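Local coordinates for AmbC (Sorangium cellulosum, PDB 5O15), which probably dehydrates a polyketide intermediate and then closes an oxygen heterocycle, as the bifunctional dehydratase-cyclase domain of ambruticin biosynthesis, at residues L49-L54 with P175-V180; L194-G199 with P211-A216. All blocks are in the same frame, centred on the assembly; numbering follows the deposited sequence.

Overall arrangement
Both contacts lie on the same side of the chain's centre, their own centres about 9 Å apart. Contact 1 is partly buried and joins the two hotdog halves of the domain through one hydrogen bond to a carboxylate and an edge-to-face pair of aromatic rings. Contact 2 lies deeper and is made by apolar side chains, leucines and alanines, packing strand 189-195 and its exit loop on helix 211-225. They meet directly: G179 O lies 2.9 Å from A195 N, a probable hydrogen bond, and F177 of contact 1 touches D215 of contact 2. D215 OD2 is 4.7 Å from H51 NE2, consistent with the histidine-aspartate pair of polyketide synthase dehydratases.

Contact 1. Residues L49-L54 with P175-V180; sequences LDHVVL and PAFRGV
H51, which opens the HxxxGxxxxP motif of polyketide synthase dehydratases, meets F177 of the second hotdog half in an edge-to-face pair. The imidazole edge is turned toward the phenyl face, with the centroids 4.9 Å apart and the planes inclined at 56°. H51 CD2 makes the approach, 3.8 Å from F177 CD1. The methylene shares this face: H51 CB stands nearer the opposite rim, 3.6 Å from F177 CE2, in a CH-pi contact. With CG of H51 anti to the backbone N (chi1 -167°), its side chain crosses that of F177 at about a right angle. The phenyl rim is met separately by D50, whose CB lies in the ring plane, 3.7 Å from F177 CD2. Next to it, the D50 carboxylate reaches the short 3-10 turn at P175-A176. A nearly straight hydrogen bond runs from A176 N to D50 OD2 (2.9 Å, 165°), meeting the oxygen on its anti side and somewhat out of the carboxylate plane. P175 flanks that oxygen, its CD 3.4 Å from D50 OD2. Outside the contact, H51 ND1 is hydrogen-bonded to the carbonyl O of I58, which helps to fix the imidazole's rotation. Backbone bonding between D50 and G174 extends the join toward helix 167-170, while F177 also packs on A212 and Q219 of helix 211-225, between that helix and the chain leading into strand 52-53.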
loop_
_atom_site.group_PDB
_atom_site.type_symbol
_atom_site.label_atom_id
_atom_site.label_comp_id
_atom_site.label_asym_id
_atom_site.label_seq_id
_atom_site.Cartn_x
_atom_site.Cartn_y
_atom_site.Cartn_z
ATOM N N LEU A 49 -9.127 11.015 -0.418
ATOM C CA LEU A 49 -10.239 11.199 0.509
ATOM C C LEU A 49 -11.266 10.087 0.425
ATOM O O LEU A 49 -12.146 10.002 1.292
ATOM C CB LEU A 49 -10.900 12.562 0.281
ATOM C CG LEU A 49 -9.991 13.776 0.500
ATOM C CD1 LEU A 49 -10.726 15.067 0.082
ATOM C CD2 LEU A 49 -9.520 13.812 1.946
ATOM N N ASP A 50 -11.221 9.260 -0.628
ATOM C CA ASP A 50 -12.090 8.102 -0.679
ATOM C C ASP A 50 -11.647 7.007 0.276
ATOM O O ASP A 50 -12.407 6.036 0.477
ATOM C CB ASP A 50 -12.103 7.529 -2.096
ATOM C CG ASP A 50 -12.868 8.378 -3.109
ATOM O OD1 ASP A 50 -13.503 9.368 -2.711
ATOM O OD2 ASP A 50 -12.819 8.015 -4.309
ATOM N N HIS A 51 -10.470 7.150 0.911
ATOM C CA HIS A 51 -9.973 6.125 1.823
ATOM C C HIS A 51 -10.483 6.398 3.230
ATOM O O HIS A 51 -9.782 6.886 4.123
ATOM C CB HIS A 51 -8.448 6.035 1.803
ATOM C CG HIS A 51 -7.951 4.807 2.484
ATOM N ND1 HIS A 51 -7.279 4.865 3.683
ATOM C CD2 HIS A 51 -8.028 3.498 2.169
ATOM C CE1 HIS A 51 -6.954 3.645 4.070
ATOM N NE2 HIS A 51 -7.410 2.788 3.168
ATOM N N VAL A 52 -11.755 6.038 3.427
ATOM C CA VAL A 52 -12.443 6.193 4.698
ATOM C C VAL A 52 -12.388 4.862 5.424
ATOM O O VAL A 52 -12.923 3.860 4.922
ATOM C CB VAL A 52 -13.890 6.668 4.503
ATOM C CG1 VAL A 52 -14.552 6.886 5.856
ATOM C CG2 VAL A 52 -13.930 7.937 3.642
ATOM N N VAL A 53 -11.735 4.849 6.600
ATOM C CA VAL A 53 -11.514 3.632 7.360
ATOM C C VAL A 53 -12.411 3.686 8.590
ATOM O O VAL A 53 -12.148 4.419 9.550
ATOM C CB VAL A 53 -10.049 3.483 7.758
ATOM C CG1 VAL A 53 -9.884 2.229 8.534
ATOM C CG2 VAL A 53 -9.170 3.483 6.511
ATOM N N LEU A 54 -13.538 2.964 8.522
ATOM C CA LEU A 54 -14.477 2.888 9.646
ATOM C C LEU A 54 -14.895 4.280 10.117
ATOM O O LEU A 54 -15.060 4.532 11.311
ATOM C CB LEU A 54 -13.932 2.047 10.807
ATOM C CG LEU A 54 -13.475 0.620 10.499
ATOM C CD1 LEU A 54 -12.875 -0.051 11.725
ATOM C CD2 LEU A 54 -14.640 -0.218 9.899
ATOM N N PRO A 175 -15.155 5.759 -4.422
ATOM C CA PRO A 175 -14.916 4.995 -5.658
ATOM C C PRO A 175 -13.470 4.628 -5.936
ATOM O O PRO A 175 -13.205 3.595 -6.548
ATOM C CB PRO A 175 -15.444 5.947 -6.741
ATOM C CG PRO A 175 -16.405 6.807 -6.073
ATOM C CD PRO A 175 -15.998 6.949 -4.660
ATOM N N ALA A 176 -12.496 5.443 -5.519
ATOM C CA ALA A 176 -11.102 5.127 -5.838
ATOM C C ALA A 176 -10.645 3.842 -5.161
ATOM O O ALA A 176 -9.662 3.233 -5.603
ATOM C CB ALA A 176 -10.170 6.272 -5.438
ATOM N N PHE A 177 -11.330 3.419 -4.100
ATOM C CA PHE A 177 -10.965 2.248 -3.308
ATOM C C PHE A 177 -11.931 1.097 -3.534
ATOM O O PHE A 177 -12.127 0.264 -2.647
ATOM C CB PHE A 177 -10.739 2.616 -1.841
ATOM C CG PHE A 177 -9.541 3.470 -1.708
ATOM C CD1 PHE A 177 -8.280 2.913 -1.584
ATOM C CD2 PHE A 177 -9.628 4.847 -1.819
ATOM C CE1 PHE A 177 -7.146 3.717 -1.540
ATOM C CE2 PHE A 177 -8.516 5.642 -1.806
ATOM C CZ PHE A 177 -7.281 5.072 -1.639
ATOM N N ARG A 178 -12.456 1.011 -4.755
ATOM C CA ARG A 178 -13.184 -0.164 -5.241
ATOM C C ARG A 178 -12.459 -0.615 -6.501
ATOM O O ARG A 178 -12.907 -0.334 -7.614
ATOM C CB ARG A 178 -14.667 0.144 -5.497
ATOM C CG ARG A 178 -15.490 0.140 -4.224
ATOM C CD ARG A 178 -17.019 0.239 -4.476
ATOM N NE ARG A 178 -17.387 1.625 -4.615
ATOM C CZ ARG A 178 -17.555 2.468 -3.599
ATOM N NH1 ARG A 178 -17.357 2.053 -2.358
ATOM N NH2 ARG A 178 -17.897 3.737 -3.821
ATOM N N GLY A 179 -11.303 -1.266 -6.322
ATOM C CA GLY A 179 -10.421 -1.541 -7.428
ATOM C C GLY A 179 -10.306 -2.991 -7.808
ATOM O O GLY A 179 -9.361 -3.343 -8.528
ATOM N N VAL A 180 -11.202 -3.846 -7.354
ATOM C CA VAL A 180 -11.160 -5.271 -7.657
ATOM C C VAL A 180 -12.288 -5.581 -8.631
ATOM O O VAL A 180 -13.473 -5.463 -8.289
ATOM C CB VAL A 180 -11.313 -6.132 -6.403
ATOM C CG1 VAL A 180 -11.112 -7.607 -6.755
ATOM C CG2 VAL A 180 -10.311 -5.736 -5.351
#

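Contact 2. Residues L194-G199 with P211-A216; sequences LALPEG and PALLDA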
loop_
_atom_site.group_PDB
_atom_site.type_symbol
_atom_site.label_atom_id
_atom_site.label_comp_id
_atom_site.label_asym_id
_atom_site.label_seq_id
_atom_site.Cartn_x
_atom_site.Cartn_y
_atom_site.Cartn_z
ATOM N N LEU A 194 -7.273 -6.463 -10.882
ATOM C CA LEU A 194 -7.267 -5.169 -10.212
ATOM C C LEU A 194 -7.241 -4.070 -11.264
ATOM O O LEU A 194 -6.512 -4.162 -12.248
ATOM C CB LEU A 194 -6.032 -5.018 -9.329
ATOM C CG LEU A 194 -5.741 -6.154 -8.347
ATOM C CD1 LEU A 194 -4.514 -5.801 -7.506
ATOM C CD2 LEU A 194 -6.916 -6.493 -7.447
ATOM N N ALA A 195 -8.013 -3.013 -11.057
ATOM C CA ALA A 195 -7.991 -1.910 -12.008
ATOM C C ALA A 195 -8.406 -0.639 -11.309
ATOM O O ALA A 195 -9.388 -0.643 -10.565
ATOM C CB ALA A 195 -8.950 -2.151 -13.184
ATOM N N LEU A 196 -7.639 0.421 -11.534
ATOM C CA LEU A 196 -8.017 1.729 -11.037
ATOM C C LEU A 196 -9.295 2.196 -11.740
ATOM O O LEU A 196 -9.452 2.025 -12.965
ATOM C CB LEU A 196 -6.913 2.745 -11.311
ATOM C CG LEU A 196 -5.587 2.614 -10.516
ATOM C CD1 LEU A 196 -4.540 3.558 -11.040
ATOM C CD2 LEU A 196 -5.784 2.931 -9.087
ATOM N N PRO A 197 -10.233 2.782 -11.006
ATOM C CA PRO A 197 -11.436 3.339 -11.628
ATOM C C PRO A 197 -11.121 4.507 -12.548
ATOM O O PRO A 197 -10.054 5.136 -12.483
ATOM C CB PRO A 197 -12.275 3.805 -10.430
ATOM C CG PRO A 197 -11.702 3.105 -9.258
ATOM C CD PRO A 197 -10.287 2.826 -9.538
ATOM N N GLU A 198 -12.079 4.780 -13.424
ATOM C CA GLU A 198 -11.972 5.888 -14.348
ATOM C C GLU A 198 -11.689 7.172 -13.585
ATOM O O GLU A 198 -12.153 7.363 -12.458
ATOM C CB GLU A 198 -13.302 5.997 -15.109
ATOM C CG GLU A 198 -13.517 7.258 -15.933
ATOM C CD GLU A 198 -14.893 7.284 -16.604
ATOM O OE1 GLU A 198 -15.527 6.210 -16.735
ATOM O OE2 GLU A 198 -15.351 8.382 -16.995
ATOM N N GLY A 199 -10.895 8.038 -14.201
ATOM C CA GLY A 199 -10.510 9.295 -13.594
ATOM C C GLY A 199 -9.247 9.087 -12.792
ATOM O O GLY A 199 -8.202 9.668 -13.098
ATOM N N PRO A 211 -1.012 4.013 -5.054
ATOM C CA PRO A 211 -1.461 3.417 -3.788
ATOM C C PRO A 211 -2.830 2.795 -3.826
ATOM O O PRO A 211 -3.085 1.831 -3.093
ATOM C CB PRO A 211 -1.384 4.609 -2.821
ATOM C CG PRO A 211 -0.273 5.442 -3.370
ATOM C CD PRO A 211 -0.421 5.352 -4.872
ATOM N N ALA A 212 -3.736 3.320 -4.653
ATOM C CA ALA A 212 -5.056 2.705 -4.736
ATOM C C ALA A 212 -5.028 1.367 -5.471
ATOM O O ALA A 212 -5.883 0.517 -5.234
ATOM C CB ALA A 212 -6.059 3.656 -5.393
ATOM N N LEU A 213 -4.028 1.152 -6.315
ATOM C CA LEU A 213 -3.892 -0.107 -7.020
ATOM C C LEU A 213 -3.287 -1.176 -6.117
ATOM O O LEU A 213 -3.804 -2.295 -6.041
ATOM C CB LEU A 213 -3.102 0.127 -8.308
ATOM C CG LEU A 213 -2.951 -1.047 -9.248
ATOM C CD1 LEU A 213 -4.309 -1.593 -9.706
ATOM C CD2 LEU A 213 -2.156 -0.627 -10.424
ATOM N N LEU A 214 -2.234 -0.833 -5.343
ATOM C CA LEU A 214 -1.764 -1.797 -4.364
ATOM C C LEU A 214 -2.844 -2.062 -3.308
ATOM O O LEU A 214 -3.032 -3.207 -2.885
ATOM C CB LEU A 214 -0.451 -1.327 -3.739
ATOM C CG LEU A 214 0.127 -2.291 -2.697
ATOM C CD1 LEU A 214 0.419 -3.664 -3.321
ATOM C CD2 LEU A 214 1.428 -1.717 -2.075
ATOM N N ASP A 215 -3.593 -1.035 -2.911
ATOM C CA ASP A 215 -4.660 -1.257 -1.943
ATOM C C ASP A 215 -5.730 -2.215 -2.467
ATOM O O ASP A 215 -6.345 -2.949 -1.685
ATOM C CB ASP A 215 -5.300 0.056 -1.525
ATOM C CG ASP A 215 -6.204 -0.120 -0.342
ATOM O OD1 ASP A 215 -5.685 -0.231 0.787
ATOM O OD2 ASP A 215 -7.440 -0.156 -0.518
ATOM N N ALA A 216 -5.924 -2.263 -3.783
ATOM C CA ALA A 216 -6.898 -3.197 -4.348
ATOM C C ALA A 216 -6.517 -4.643 -4.085
ATOM O O ALA A 216 -7.399 -5.498 -3.951
ATOM C CB ALA A 216 -7.095 -2.894 -5.834
#
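L213 is wedged against the backbone and side chains of the end of strand 189-195, between L194 and L196. Its CD1 lies 3.9 Å from L194 CB and 4.2 Å from A195 N, reaching past the side chain of L194 to the strand's main chain. L213 CG is anti to the backbone N (chi1 -175°), which sends the branch outward from the helix toward the strand. L196 comes in nearer the N-terminal end of the helix: its CD2 methyl sits over the first turn of helix 211-225, 3.8 Å from A212 CB and 4.0 Å from L213 CB, and also touches the helix backbone, 3.7 Å from L213 N. The side chains of L196 and L213 cross at about a right angle. One turn further along, L194 CD2 rests on A216, 3.9 Å from A216 CB and 3.7 Å from A216 O. The small alanines A212 and A216, four residues apart, let the two leucines come close to the helix, and the L213 side chain touches both leucines. The strand side is set in turn by backbone hydrogen bonds: L194 with L255, and L196 with A253. At the start of the helix, the side chain of H210 accepts a bond from A212 N through ND1, and P211 O receives one from T62 OG1. Strand 254-261 backs this layer, with L255 against L213 and A257 against L194; V180 of strand 180-186 also packs on L194, and helix 61-75 lies against P211 and L214 on another side of helix 211-225.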